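Local coordinates for putative GAF sensor protein (Burkholderia vietnamiensis, PDB 5HL6) that probably reduces free L-methionine-(R)-S-oxide, using a GAF domain, at residues B[125-130]-B[138-143]. Numbering follows the deposited sequence.
Sequences IVVPLV and GVWDVD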
loop_
_atom_site.group_PDB
_atom_site.type_symbol
_atom_site.label_atom_id
_atom_site.label_comp_id
_atom_site.label_asym_id
_atom_site.label_seq_id
_atom_site.Cartn_x
_atom_site.Cartn_y
_atom_site.Cartn_z
ATOM N N ILE B 125 -17.293 -3.539 -3.491
ATOM C CA ILE B 125 -17.889 -2.216 -3.375
ATOM C C ILE B 125 -16.870 -1.212 -3.900
ATOM O O ILE B 125 -15.676 -1.295 -3.565
ATOM C CB ILE B 125 -18.306 -1.900 -1.925
ATOM C CG1 ILE B 125 -18.894 -0.499 -1.831
ATOM C CG2 ILE B 125 -17.112 -2.016 -0.963
ATOM C CD1 ILE B 125 -19.498 -0.206 -0.490
ATOM N N VAL B 126 -17.326 -0.300 -4.763
ATOM C CA VAL B 126 -16.477 0.750 -5.324
ATOM C C VAL B 126 -17.134 2.098 -5.075
ATOM O O VAL B 126 -18.268 2.325 -5.513
ATOM C CB VAL B 126 -16.222 0.565 -6.828
ATOM C CG1 VAL B 126 -15.265 1.648 -7.288
ATOM C CG2 VAL B 126 -15.646 -0.815 -7.114
ATOM N N VAL B 127 -16.412 2.997 -4.412
ATOM C CA VAL B 127 -16.910 4.318 -4.035
ATOM C C VAL B 127 -16.169 5.356 -4.872
ATOM O O VAL B 127 -14.943 5.468 -4.758
ATOM C CB VAL B 127 -16.717 4.586 -2.534
ATOM C CG1 VAL B 127 -17.210 6.000 -2.159
ATOM C CG2 VAL B 127 -17.435 3.534 -1.707
ATOM N N PRO B 128 -16.853 6.140 -5.702
ATOM C CA PRO B 128 -16.161 7.208 -6.431
ATOM C C PRO B 128 -15.709 8.312 -5.487
ATOM O O PRO B 128 -16.355 8.597 -4.476
ATOM C CB PRO B 128 -17.223 7.709 -7.415
ATOM C CG PRO B 128 -18.524 7.393 -6.740
ATOM C CD PRO B 128 -18.293 6.097 -6.011
ATOM N N LEU B 129 -14.576 8.925 -5.825
ATOM C CA LEU B 129 -13.964 9.995 -5.042
ATOM C C LEU B 129 -13.989 11.255 -5.882
ATOM O O LEU B 129 -13.403 11.288 -6.969
ATOM C CB LEU B 129 -12.524 9.641 -4.652
ATOM C CG LEU B 129 -12.365 8.312 -3.917
ATOM C CD1 LEU B 129 -10.874 7.883 -3.867
ATOM C CD2 LEU B 129 -12.973 8.397 -2.517
ATOM N N VAL B 130 -14.683 12.283 -5.397
ATOM C CA VAL B 130 -14.887 13.506 -6.157
ATOM C C VAL B 130 -14.533 14.694 -5.277
ATOM O O VAL B 130 -14.919 14.739 -4.104
ATOM C CB VAL B 130 -16.340 13.614 -6.665
ATOM C CG1 VAL B 130 -16.521 14.888 -7.447
ATOM C CG2 VAL B 130 -16.698 12.383 -7.523
ATOM N N GLY B 138 -10.753 9.726 -8.128
ATOM C CA GLY B 138 -10.514 8.318 -8.447
ATOM C C GLY B 138 -11.626 7.474 -7.844
ATOM O O GLY B 138 -12.764 7.926 -7.722
ATOM N N VAL B 139 -11.280 6.245 -7.450
ATOM C CA VAL B 139 -12.231 5.395 -6.746
ATOM C C VAL B 139 -11.536 4.677 -5.603
ATOM O O VAL B 139 -10.323 4.464 -5.615
ATOM C CB VAL B 139 -12.907 4.357 -7.665
ATOM C CG1 VAL B 139 -13.532 5.029 -8.895
ATOM C CG2 VAL B 139 -11.915 3.265 -8.052
ATOM N N TRP B 140 -12.337 4.311 -4.606
ATOM C CA TRP B 140 -11.947 3.408 -3.530
ATOM C C TRP B 140 -12.613 2.065 -3.792
ATOM O O TRP B 140 -13.830 2.019 -4.005
ATOM C CB TRP B 140 -12.388 3.983 -2.178
ATOM C CG TRP B 140 -12.356 3.012 -1.036
ATOM C CD1 TRP B 140 -13.428 2.434 -0.429
ATOM C CD2 TRP B 140 -11.190 2.516 -0.354
ATOM N NE1 TRP B 140 -13.010 1.606 0.584
ATOM C CE2 TRP B 140 -11.642 1.639 0.653
ATOM C CE3 TRP B 140 -9.818 2.729 -0.497
ATOM C CZ2 TRP B 140 -10.770 0.957 1.501
ATOM C CZ3 TRP B 140 -8.950 2.058 0.351
ATOM C CH2 TRP B 140 -9.432 1.185 1.343
ATOM N N ASP B 141 -11.827 0.983 -3.799
ATOM C CA ASP B 141 -12.311 -0.345 -4.191
ATOM C C ASP B 141 -12.002 -1.356 -3.095
ATOM O O ASP B 141 -10.859 -1.441 -2.642
ATOM C CB ASP B 141 -11.662 -0.788 -5.512
ATOM C CG ASP B 141 -12.071 -2.194 -5.941
ATOM O OD1 ASP B 141 -13.197 -2.644 -5.629
ATOM O OD2 ASP B 141 -11.254 -2.855 -6.602
ATOM N N VAL B 142 -13.009 -2.141 -2.684
ATOM C CA VAL B 142 -12.832 -3.194 -1.682
ATOM C C VAL B 142 -13.478 -4.472 -2.185
ATOM O O VAL B 142 -14.601 -4.449 -2.699
ATOM C CB VAL B 142 -13.430 -2.816 -0.312
ATOM C CG1 VAL B 142 -13.102 -3.889 0.729
ATOM C CG2 VAL B 142 -12.893 -1.478 0.154
ATOM N N ASP B 143 -12.787 -5.593 -2.004
ATOM C CA ASP B 143 -13.257 -6.879 -2.485
ATOM C C ASP B 143 -13.250 -7.900 -1.358
ATOM O O ASP B 143 -12.447 -7.822 -0.423
ATOM C CB ASP B 143 -12.387 -7.373 -3.652
ATOM C CG ASP B 143 -12.418 -6.424 -4.829
ATOM O OD1 ASP B 143 -13.280 -6.603 -5.705
ATOM O OD2 ASP B 143 -11.607 -5.476 -4.862
#
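The antiparallel beta hairpin of strands 123-130 and 136-144, which lies between strands 61-67 and 103-105 of the GAF-domain sheet, pairs Ile-125 with Val-142, Val-127 with Trp-140 and Leu-129 with Gly-138 through two backbone hydrogen bonds each. The tightest include Val-127 N to Trp-140 O at 2.8 Å; the loosest runs from Gly-138 N to Leu-129 O, at 3.3 Å. Pro-128 sits at a non-hydrogen-bonded position opposite Val-139, where no N-H is needed for this pairing. One face, with Ile-125, Val-127, Leu-129, Trp-140 and Val-142, packs partly on helix 152-176: Met-158 and Cys-162 touch the Trp-140 side chain, and Phe-48 meets its indole edge-to-face. Val-127 CG2 comes up at the indole edge, near the ring plane, 4.3 Å from Trp-140 CD1. Leu-129 reaches over side-chain-less Gly-138, its CD1 lying 3.7 Å from Val-139 C. The other face is covered by helix 91-99, whose Cys-93 touches Val-126 and Asp-141. Asp-141 OD2 lies 3.2 Å from Asp-143 OD2, and Glu-124 OE1 is close to Asp-141 OD1. Val-126 spreads its methyls: CG1, anti to the backbone N (chi1 -176°), packs on Val-139 CB, while CG2 lies 3.4 Å from Asp-141 OD1.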